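Local coordinates for microcin B17-processing protein McbB (Escherichia coli str. K-12 substr. MG1655, PDB 6GRH) that helps convert the inactive microcin B17 precursor into the active antibiotic peptide, working in a complex with McbC and McbD, at residues 210-215 against 286-291; 149-154 against 224-229; 13-18 against 48-53. All coordinates share one frame; numbering follows the deposited sequence. Where two conformers were deposited one is given.

Contact 1 of 3, residues 210-215 against 286-291; sequences RNEMSW and HWQACS. With ZN (zinc ion), chain F; EDO (1,2-ethanediol), chain I.
The Glu212 carboxylate meets the indole edge of Trp287 and the side-chain amide of Gln288 through a single oxygen, OE2. Trp287 NE1 donates to Glu212 OE2 over 2.9 Å, and Gln288 NE2 reaches the same atom, also at 2.9 Å, with the straighter bond (163° at the hydrogen against 148°). Each donor has the oxygen in its own plane, yet both stand clear of the carboxylate plane, on opposite faces of it, so the group is gripped from two sides. CG of Glu212 lies between its backbone N and carbonyl carbon (chi1 87°), and a bend at chi2 turns the acid toward them. Its OE1 takes a weak bond from an ethanediol, probably from the crystallisation liquor, which Arg210 holds with NH1 and NH2. Met213 crosses the indole at about a right angle, its CE 4.2 Å from Trp287 CZ2, while its CG packs 3.4 Å from Gln288 NE2. A water also joins Gln288 NE2 to Asn211 OD1; Gln288 OE1 binds the backbone N of Ile2 of the McbD chain. Trp287 starts a type I turn ending at Cys290, whose SG binds zinc at 2.3 Å together with Cys192, Cys195 and Cys292. The contact thus joins the loop between helices 193-204 and 215-220 to the tail after strand 279-282, with Trp287 resting on helix 193-204.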
loop_
_atom_site.group_PDB
_atom_site.type_symbol
_atom_site.label_atom_id
_atom_site.label_comp_id
_atom_site.label_asym_id
_atom_site.label_seq_id
_atom_site.Cartn_x
_atom_site.Cartn_y
_atom_site.Cartn_z
ATOM N N ARG B 210 -3.841 -7.954 -2.564
ATOM C CA ARG B 210 -4.830 -6.953 -2.177
ATOM C C ARG B 210 -6.244 -7.390 -2.587
ATOM O O ARG B 210 -7.174 -7.286 -1.796
ATOM C CB ARG B 210 -4.483 -5.578 -2.776
ATOM C CG ARG B 210 -5.564 -4.520 -2.636
ATOM C CD ARG B 210 -5.873 -4.233 -1.200
ATOM N NE ARG B 210 -6.953 -3.253 -1.125
ATOM C CZ ARG B 210 -8.236 -3.527 -0.956
ATOM N NH1 ARG B 210 -8.678 -4.784 -0.834
ATOM N NH2 ARG B 210 -9.104 -2.514 -0.926
ATOM N N ASN B 211 -6.395 -7.822 -3.833
ATOM C CA ASN B 211 -7.677 -8.323 -4.340
ATOM C C ASN B 211 -8.227 -9.546 -3.571
ATOM O O ASN B 211 -7.595 -10.593 -3.526
ATOM C CB ASN B 211 -7.560 -8.680 -5.825
ATOM C CG ASN B 211 -8.802 -9.354 -6.354
ATOM O OD1 ASN B 211 -9.929 -8.961 -6.028
ATOM N ND2 ASN B 211 -8.608 -10.391 -7.166
ATOM N N GLU B 212 -9.433 -9.380 -3.024
ATOM C CA GLU B 212 -10.147 -10.405 -2.238
ATOM C C GLU B 212 -10.960 -11.432 -3.084
ATOM O O GLU B 212 -11.360 -12.479 -2.558
ATOM C CB GLU B 212 -11.066 -9.713 -1.189
ATOM C CG GLU B 212 -12.497 -9.292 -1.590
ATOM C CD GLU B 212 -12.609 -8.036 -2.477
ATOM O OE1 GLU B 212 -11.570 -7.440 -2.855
ATOM O OE2 GLU B 212 -13.749 -7.629 -2.809
ATOM N N MET B 213 -11.221 -11.140 -4.361
ATOM C CA MET B 213 -12.151 -11.960 -5.159
ATOM C C MET B 213 -11.494 -13.168 -5.838
ATOM O O MET B 213 -10.440 -13.072 -6.433
ATOM C CB MET B 213 -12.907 -11.100 -6.182
ATOM C CG MET B 213 -13.924 -10.150 -5.552
ATOM S SD MET B 213 -15.353 -10.990 -4.815
ATOM C CE MET B 213 -16.143 -9.643 -3.936
ATOM N N SER B 214 -12.174 -14.303 -5.731
ATOM C CA SER B 214 -11.826 -15.564 -6.359
ATOM C C SER B 214 -13.119 -16.406 -6.311
ATOM O O SER B 214 -14.071 -16.020 -5.611
ATOM C CB SER B 214 -10.788 -16.274 -5.533
ATOM O OG SER B 214 -11.364 -16.597 -4.278
ATOM N N TRP B 215 -13.131 -17.553 -6.979
ATOM C CA TRP B 215 -14.331 -18.402 -6.928
ATOM C C TRP B 215 -14.701 -18.847 -5.505
ATOM O O TRP B 215 -15.875 -18.942 -5.200
ATOM C CB TRP B 215 -14.316 -19.533 -7.949
ATOM C CG TRP B 215 -14.871 -18.992 -9.234
ATOM C CD1 TRP B 215 -14.178 -18.531 -10.312
ATOM C CD2 TRP B 215 -16.256 -18.756 -9.509
ATOM N NE1 TRP B 215 -15.052 -18.070 -11.270
ATOM C CE2 TRP B 215 -16.337 -18.186 -10.792
ATOM C CE3 TRP B 215 -17.435 -18.998 -8.796
ATOM C CZ2 TRP B 215 -17.558 -17.840 -11.387
ATOM C CZ3 TRP B 215 -18.663 -18.651 -9.384
ATOM C CH2 TRP B 215 -18.706 -18.069 -10.671
ATOM N N HIS B 286 -14.849 2.265 -0.808
ATOM C CA HIS B 286 -16.139 1.553 -0.899
ATOM C C HIS B 286 -15.880 0.138 -1.410
ATOM O O HIS B 286 -15.087 -0.060 -2.330
ATOM C CB HIS B 286 -17.084 2.258 -1.863
ATOM C CG HIS B 286 -17.580 3.574 -1.371
ATOM N ND1 HIS B 286 -16.914 4.756 -1.604
ATOM C CD2 HIS B 286 -18.690 3.895 -0.664
ATOM C CE1 HIS B 286 -17.592 5.750 -1.049
ATOM N NE2 HIS B 286 -18.678 5.255 -0.483
ATOM N N TRP B 287 -16.478 -0.848 -0.764
ATOM C CA TRP B 287 -16.305 -2.217 -1.198
ATOM C C TRP B 287 -17.157 -2.419 -2.459
ATOM O O TRP B 287 -18.319 -1.986 -2.525
ATOM C CB TRP B 287 -16.701 -3.169 -0.099
ATOM C CG TRP B 287 -16.614 -4.597 -0.452
ATOM C CD1 TRP B 287 -15.614 -5.224 -1.119
ATOM C CD2 TRP B 287 -17.548 -5.606 -0.079
ATOM N NE1 TRP B 287 -15.864 -6.563 -1.186
ATOM C CE2 TRP B 287 -17.048 -6.825 -0.545
ATOM C CE3 TRP B 287 -18.758 -5.589 0.629
ATOM C CZ2 TRP B 287 -17.718 -8.035 -0.345
ATOM C CZ3 TRP B 287 -19.435 -6.792 0.828
ATOM C CH2 TRP B 287 -18.906 -8.000 0.343
ATOM N N GLN B 288 -16.550 -3.014 -3.475
ATOM C CA GLN B 288 -17.222 -3.214 -4.756
ATOM C C GLN B 288 -18.584 -3.914 -4.662
ATOM O O GLN B 288 -19.472 -3.612 -5.476
ATOM C CB GLN B 288 -16.316 -3.973 -5.745
ATOM C CG GLN B 288 -15.880 -5.357 -5.282
ATOM C CD GLN B 288 -14.773 -5.913 -6.141
ATOM O OE1 GLN B 288 -14.666 -5.593 -7.339
ATOM N NE2 GLN B 288 -13.911 -6.722 -5.538
ATOM N N ALA B 289 -18.721 -4.871 -3.727
ATOM C CA ALA B 289 -19.968 -5.601 -3.563
ATOM C C ALA B 289 -20.946 -5.002 -2.560
ATOM O O ALA B 289 -21.976 -5.620 -2.310
ATOM C CB ALA B 289 -19.717 -7.046 -3.199
ATOM N N CYS B 290 -20.644 -3.836 -2.003
ATOM C CA CYS B 290 -21.524 -3.196 -1.027
ATOM C C CYS B 290 -22.557 -2.330 -1.718
ATOM O O CYS B 290 -22.251 -1.661 -2.674
ATOM C CB CYS B 290 -20.729 -2.315 -0.075
ATOM S SG CYS B 290 -21.690 -1.829 1.374
ATOM N N SER B 291 -23.754 -2.279 -1.171
ATOM C CA SER B 291 -24.818 -1.432 -1.728
ATOM C C SER B 291 -25.035 -0.098 -0.981
ATOM O O SER B 291 -25.999 0.608 -1.296
ATOM C CB SER B 291 -26.104 -2.237 -1.685
ATOM O OG SER B 291 -26.290 -2.627 -0.327
HETATM ZN ZN ZN F . -20.602 -0.014 2.289
HETATM C C1 EDO I . -12.623 -3.908 -0.354
HETATM O O1 EDO I . -11.625 -2.972 0.034
HETATM C C2 EDO I . -12.304 -5.289 0.210
HETATM O O2 EDO I . -11.227 -5.881 -0.517
HETATM O O HOH W 1 -12.028 -7.976 -7.469
#

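Contact 2 of 3, residues 149-154 against 224-229; sequences HSDIVK and KYQMTL
The imidazole of His149 carries the carbonyl oxygen of Met227 over one face, 3.9 Å above the ring plane and offset toward the rim, while the Gln226 amide nitrogen and the backbone N of Asp151 lie at its edge. Gln226 NE2 comes to 3.7 Å from His149 CE1, with the amide turned 85° to the ring, and the Thr228 methyl CG2 packs 3.7 Å from His149 CD2. CG of His149 is anti to its backbone N (chi1 -163°), which turns ND1 back to the first turn of helix 150-160; from the N-cap position His149 accepts there, in its ring plane, from Asp151 N at 3.1 Å. Next along the chain, Ser150 pairs with Met227 twice. Its backbone N donates to Met227 O, and its OG, 3.0 Å from Met227 N, accepts from that N in return. Ser150 OG then donates to a water 2.6 Å away, which gives its own hydrogens to Asp151 OD1 and Tyr225 O. The hydroxyl of Tyr225 has a partner elsewhere, Glu198 of helix 193-204, and Met227 packs on Ile197 and Leu201 of the same helix. Because ND1 of His149 serves as an acceptor, the ring is probably neutral with its proton on NE2, and the extended 224-229 loop is bound to the helix start by serine and main-chain bonds, without a salt bridge between the two segments.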
loop_
_atom_site.group_PDB
_atom_site.type_symbol
_atom_site.label_atom_id
_atom_site.label_comp_id
_atom_site.label_asym_id
_atom_site.label_seq_id
_atom_site.Cartn_x
_atom_site.Cartn_y
_atom_site.Cartn_z
ATOM N N HIS B 149 -22.186 -9.163 15.720
ATOM C CA HIS B 149 -22.899 -9.914 14.693
ATOM C C HIS B 149 -23.307 -8.877 13.663
ATOM O O HIS B 149 -23.811 -7.809 14.047
ATOM C CB HIS B 149 -24.132 -10.659 15.231
ATOM C CG HIS B 149 -24.621 -11.728 14.300
ATOM N ND1 HIS B 149 -25.172 -11.444 13.071
ATOM C CD2 HIS B 149 -24.590 -13.080 14.392
ATOM C CE1 HIS B 149 -25.467 -12.571 12.446
ATOM N NE2 HIS B 149 -25.122 -13.580 13.228
ATOM N N SER B 150 -23.102 -9.188 12.378
ATOM C CA SER B 150 -23.449 -8.284 11.279
ATOM C C SER B 150 -24.919 -7.888 11.220
ATOM O O SER B 150 -25.216 -6.780 10.806
ATOM C CB SER B 150 -23.029 -8.872 9.918
ATOM O OG SER B 150 -23.643 -10.117 9.671
ATOM N N ASP B 151 -25.822 -8.793 11.601
ATOM C CA ASP B 151 -27.255 -8.488 11.714
ATOM C C ASP B 151 -27.583 -7.294 12.617
ATOM O O ASP B 151 -28.555 -6.599 12.368
ATOM C CB ASP B 151 -28.055 -9.704 12.223
ATOM C CG ASP B 151 -28.329 -10.739 11.141
ATOM O OD1 ASP B 151 -28.021 -10.507 9.950
ATOM O OD2 ASP B 151 -28.882 -11.800 11.487
ATOM N N ILE B 152 -26.787 -7.071 13.665
ATOM C CA ILE B 152 -27.010 -5.929 14.566
ATOM C C ILE B 152 -26.753 -4.626 13.818
ATOM O O ILE B 152 -27.537 -3.700 13.885
ATOM C CB ILE B 152 -26.110 -6.000 15.795
ATOM C CG1 ILE B 152 -26.467 -7.251 16.623
ATOM C CG2 ILE B 152 -26.239 -4.724 16.603
ATOM C CD1 ILE B 152 -25.466 -7.583 17.704
ATOM N N VAL B 153 -25.652 -4.575 13.071
ATOM C CA VAL B 153 -25.336 -3.402 12.271
ATOM C C VAL B 153 -26.419 -3.183 11.226
ATOM O O VAL B 153 -26.848 -2.052 11.005
ATOM C CB VAL B 153 -23.941 -3.503 11.608
ATOM C CG1 VAL B 153 -23.641 -2.253 10.779
ATOM C CG2 VAL B 153 -22.868 -3.690 12.664
ATOM N N LYS B 154 -26.873 -4.262 10.599
ATOM C CA LYS B 154 -27.891 -4.166 9.568
ATOM C C LYS B 154 -29.222 -3.619 10.112
ATOM O O LYS B 154 -29.852 -2.790 9.466
ATOM C CB LYS B 154 -28.083 -5.541 8.932
ATOM C CG LYS B 154 -29.098 -5.637 7.820
ATOM C CD LYS B 154 -29.011 -7.051 7.230
ATOM C CE LYS B 154 -30.103 -7.321 6.224
ATOM N NZ LYS B 154 -29.665 -6.812 4.892
ATOM N N LYS B 224 -26.679 -16.240 2.607
ATOM C CA LYS B 224 -27.114 -15.042 3.308
ATOM C C LYS B 224 -25.870 -14.391 3.923
ATOM O O LYS B 224 -25.099 -15.068 4.601
ATOM C CB LYS B 224 -28.165 -15.359 4.392
ATOM C CG LYS B 224 -28.648 -14.118 5.154
ATOM C CD LYS B 224 -29.901 -14.389 5.998
ATOM N N TYR B 225 -25.681 -13.105 3.640
ATOM C CA TYR B 225 -24.545 -12.350 4.151
ATOM C C TYR B 225 -24.714 -12.205 5.633
ATOM O O TYR B 225 -25.585 -11.456 6.093
ATOM C CB TYR B 225 -24.422 -10.956 3.499
ATOM C CG TYR B 225 -23.140 -10.224 3.882
ATOM C CD1 TYR B 225 -23.068 -9.473 5.040
ATOM C CD2 TYR B 225 -21.993 -10.300 3.081
ATOM C CE1 TYR B 225 -21.900 -8.807 5.402
ATOM C CE2 TYR B 225 -20.814 -9.634 3.433
ATOM C CZ TYR B 225 -20.781 -8.874 4.594
ATOM O OH TYR B 225 -19.624 -8.212 4.985
ATOM N N GLN B 226 -23.923 -12.955 6.391
ATOM C CA GLN B 226 -23.920 -12.785 7.834
ATOM C C GLN B 226 -22.636 -13.320 8.427
ATOM O O GLN B 226 -22.039 -14.269 7.883
ATOM C CB GLN B 226 -25.157 -13.418 8.493
ATOM C CG GLN B 226 -25.059 -14.885 8.913
ATOM C CD GLN B 226 -26.431 -15.495 9.162
ATOM O OE1 GLN B 226 -26.828 -16.454 8.488
ATOM N NE2 GLN B 226 -27.176 -14.924 10.110
ATOM N N MET B 227 -22.210 -12.711 9.533
ATOM C CA MET B 227 -21.017 -13.178 10.214
ATOM C C MET B 227 -20.812 -12.655 11.619
ATOM O O MET B 227 -21.345 -11.615 12.016
ATOM C CB MET B 227 -19.801 -12.793 9.403
ATOM C CG MET B 227 -19.860 -11.362 8.925
ATOM S SD MET B 227 -18.181 -10.902 8.614
ATOM C CE MET B 227 -18.443 -9.217 8.062
ATOM N N THR B 228 -19.995 -13.416 12.331
ATOM C CA THR B 228 -19.418 -13.037 13.597
ATOM C C THR B 228 -17.918 -12.878 13.340
ATOM O O THR B 228 -17.445 -13.177 12.236
ATOM C CB THR B 228 -19.669 -14.139 14.630
ATOM O OG1 THR B 228 -19.093 -15.352 14.150
ATOM C CG2 THR B 228 -21.179 -14.345 14.845
ATOM N N LEU B 229 -17.175 -12.427 14.345
ATOM C CA LEU B 229 -15.744 -12.152 14.177
ATOM C C LEU B 229 -14.947 -12.749 15.322
ATOM O O LEU B 229 -15.296 -12.515 16.474
ATOM C CB LEU B 229 -15.490 -10.649 14.163
ATOM C CG LEU B 229 -16.129 -9.826 13.055
ATOM C CD1 LEU B 229 -15.920 -8.337 13.311
ATOM C CD2 LEU B 229 -15.606 -10.232 11.681
HETATM O O HOH W 2 -25.906 -9.935 8.402
#

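Contact 3 of 3, residues 13-18 against 48-53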
loop_
_atom_site.group_PDB
_atom_site.type_symbol
_atom_site.label_atom_id
_atom_site.label_comp_id
_atom_site.label_asym_id
_atom_site.label_seq_id
_atom_site.Cartn_x
_atom_site.Cartn_y
_atom_site.Cartn_z
ATOM N N ILE B 13 -17.861 29.059 24.975
ATOM C CA ILE B 13 -16.601 29.060 25.714
ATOM C C ILE B 13 -16.313 27.659 26.222
ATOM O O ILE B 13 -17.091 27.112 26.976
ATOM C CB ILE B 13 -16.628 30.044 26.903
ATOM C CG1 ILE B 13 -17.018 31.447 26.443
ATOM C CG2 ILE B 13 -15.271 30.077 27.609
ATOM C CD1 ILE B 13 -15.958 32.157 25.627
ATOM N N ASN B 14 -15.185 27.101 25.799
ATOM C CA ASN B 14 -14.732 25.751 26.189
ATOM C C ASN B 14 -13.644 25.899 27.225
ATOM O O ASN B 14 -12.739 26.694 27.029
ATOM C CB ASN B 14 -14.163 24.993 24.982
ATOM C CG ASN B 14 -15.095 25.031 23.795
ATOM O OD1 ASN B 14 -14.795 25.635 22.755
ATOM N ND2 ASN B 14 -16.264 24.484 23.974
ATOM N N ILE B 15 -13.753 25.161 28.329
ATOM C CA ILE B 15 -12.700 25.113 29.358
ATOM C C ILE B 15 -11.746 23.970 29.004
ATOM O O ILE B 15 -12.170 22.828 28.823
ATOM C CB ILE B 15 -13.282 24.965 30.783
ATOM C CG1 ILE B 15 -14.241 26.119 31.074
ATOM C CG2 ILE B 15 -12.202 24.954 31.846
ATOM C CD1 ILE B 15 -15.035 25.949 32.349
ATOM N N LEU B 16 -10.463 24.295 28.893
ATOM C CA LEU B 16 -9.448 23.357 28.409
ATOM C C LEU B 16 -8.788 22.685 29.600
ATOM O O LEU B 16 -9.028 23.073 30.722
ATOM C CB LEU B 16 -8.422 24.081 27.528
ATOM C CG LEU B 16 -9.015 24.841 26.345
ATOM C CD1 LEU B 16 -8.021 25.796 25.690
ATOM C CD2 LEU B 16 -9.555 23.856 25.310
ATOM N N PRO B 17 -7.977 21.644 29.369
ATOM C CA PRO B 17 -7.322 21.015 30.528
ATOM C C PRO B 17 -6.294 21.915 31.214
ATOM O O PRO B 17 -5.434 22.490 30.544
ATOM C CB PRO B 17 -6.618 19.787 29.918
ATOM C CG PRO B 17 -7.394 19.509 28.668
ATOM C CD PRO B 17 -7.719 20.884 28.141
ATOM N N PHE B 18 -6.381 22.021 32.533
ATOM C CA PHE B 18 -5.382 22.749 33.306
ATOM C C PHE B 18 -5.428 22.349 34.762
ATOM O O PHE B 18 -6.395 21.719 35.199
ATOM C CB PHE B 18 -5.576 24.261 33.159
ATOM C CG PHE B 18 -6.776 24.803 33.885
ATOM C CD1 PHE B 18 -8.033 24.725 33.324
ATOM C CD2 PHE B 18 -6.643 25.386 35.140
ATOM C CE1 PHE B 18 -9.147 25.234 33.987
ATOM C CE2 PHE B 18 -7.745 25.904 35.795
ATOM C CZ PHE B 18 -8.999 25.819 35.224
ATOM N N GLU B 48 -9.786 28.692 40.007
ATOM C CA GLU B 48 -10.351 27.626 40.849
ATOM C C GLU B 48 -11.812 27.276 40.503
ATOM O O GLU B 48 -12.176 26.092 40.434
ATOM C CB GLU B 48 -10.220 27.992 42.325
ATOM C CG GLU B 48 -8.770 27.884 42.770
ATOM C CD GLU B 48 -8.518 28.365 44.181
ATOM O OE1 GLU B 48 -9.257 29.262 44.672
ATOM O OE2 GLU B 48 -7.544 27.857 44.788
ATOM N N SER B 49 -12.647 28.290 40.280
ATOM C CA SER B 49 -14.040 28.049 39.892
ATOM C C SER B 49 -14.144 27.416 38.517
ATOM O O SER B 49 -14.918 26.480 38.335
ATOM C CB SER B 49 -14.880 29.319 39.884
ATOM O OG SER B 49 -16.012 29.082 39.052
ATOM N N LEU B 50 -13.361 27.913 37.556
ATOM C CA LEU B 50 -13.313 27.293 36.244
ATOM C C LEU B 50 -12.855 25.840 36.317
ATOM O O LEU B 50 -13.364 25.003 35.560
ATOM C CB LEU B 50 -12.407 28.065 35.265
ATOM C CG LEU B 50 -12.928 29.429 34.795
ATOM C CD1 LEU B 50 -11.927 30.117 33.884
ATOM C CD2 LEU B 50 -14.256 29.267 34.072
ATOM N N ARG B 51 -11.926 25.541 37.227
ATOM C CA ARG B 51 -11.423 24.170 37.333
ATOM C C ARG B 51 -12.479 23.176 37.849
ATOM O O ARG B 51 -12.472 22.005 37.456
ATOM C CB ARG B 51 -10.167 24.088 38.200
ATOM C CG ARG B 51 -9.509 22.704 38.235
ATOM C CD ARG B 51 -9.180 22.125 36.850
ATOM N NE ARG B 51 -8.610 20.800 36.973
ATOM C CZ ARG B 51 -9.290 19.677 37.235
ATOM N NH1 ARG B 51 -10.610 19.671 37.370
ATOM N NH2 ARG B 51 -8.631 18.531 37.362
ATOM N N SER B 52 -13.368 23.630 38.717
ATOM C CA SER B 52 -14.438 22.773 39.184
ATOM C C SER B 52 -15.632 22.617 38.213
ATOM O O SER B 52 -16.415 21.700 38.397
ATOM C CB SER B 52 -14.912 23.191 40.585
ATOM O OG SER B 52 -15.642 24.382 40.509
ATOM N N LYS B 53 -15.714 23.424 37.147
ATOM C CA LYS B 53 -16.730 23.237 36.081
ATOM C C LYS B 53 -16.320 22.289 34.953
ATOM O O LYS B 53 -15.130 22.087 34.689
ATOM C CB LYS B 53 -17.100 24.576 35.448
ATOM C CG LYS B 53 -18.252 25.258 36.147
ATOM C CD LYS B 53 -18.478 26.667 35.644
ATOM C CE LYS B 53 -19.202 27.468 36.712
ATOM N NZ LYS B 53 -20.065 26.569 37.522
#
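Ile15, Phe18 and Leu50 form the tight, buried side of this contact. Ile15 sends CD1 to 3.8 Å from Leu50 CD2, the two chains crossing at a slant, and also beds it against the carbonyl oxygen of Leu50. Phe18 CZ packs 4.1 Å from Leu50 CB, and the edge of the ring faces the helix backbone at Leu50. A chi1 of 73° sets the Phe18 ring over its own main chain, between N and C, and brings CZ to the helix. CD of Arg51 sits over one face of the ring in a CH-pi contact, 4.1 Å from the Phe18 centroid and 13° off the normal. The outer side is looser and more polar. Arg51 NE makes a weak, bent bond of 3.0 Å to Phe18 O, and its NH2 forms a salt bridge with Glu19. Exposed Lys53 offers little more than CB to Ile15, its chain leading away, and Ala233 of another copy of McbB packs on Arg51. A helix laid against an antiparallel sheet through strand-borne Ile15 and helix-borne Leu50, with helix 59-68 adjoining, is consistent with the winged helix-turn-helix fold of the RiPP recognition elements that bind leader peptides.

In the fold
From the N terminus, contact 3 comes first and closes a local loop: the end of helix 41-52 comes back to the start of strand 13-23, after strands 26-31 and 34-38 in the sequence. It lies in series with the other two, on the opposite side of the chain's centre, its nearest atoms about 31 Å from either. Contacts 1 and 2 cross instead. Residues 149-154 open contact 2, 210-215 open contact 1 within it, 224-229 close contact 2, and 286-291 close contact 1. Their centres are about 17 Å apart, and Trp287 packs on Tyr225. Together they tie helix 150-160, the loops around helix 215-220 and the zinc-binding tail into one region.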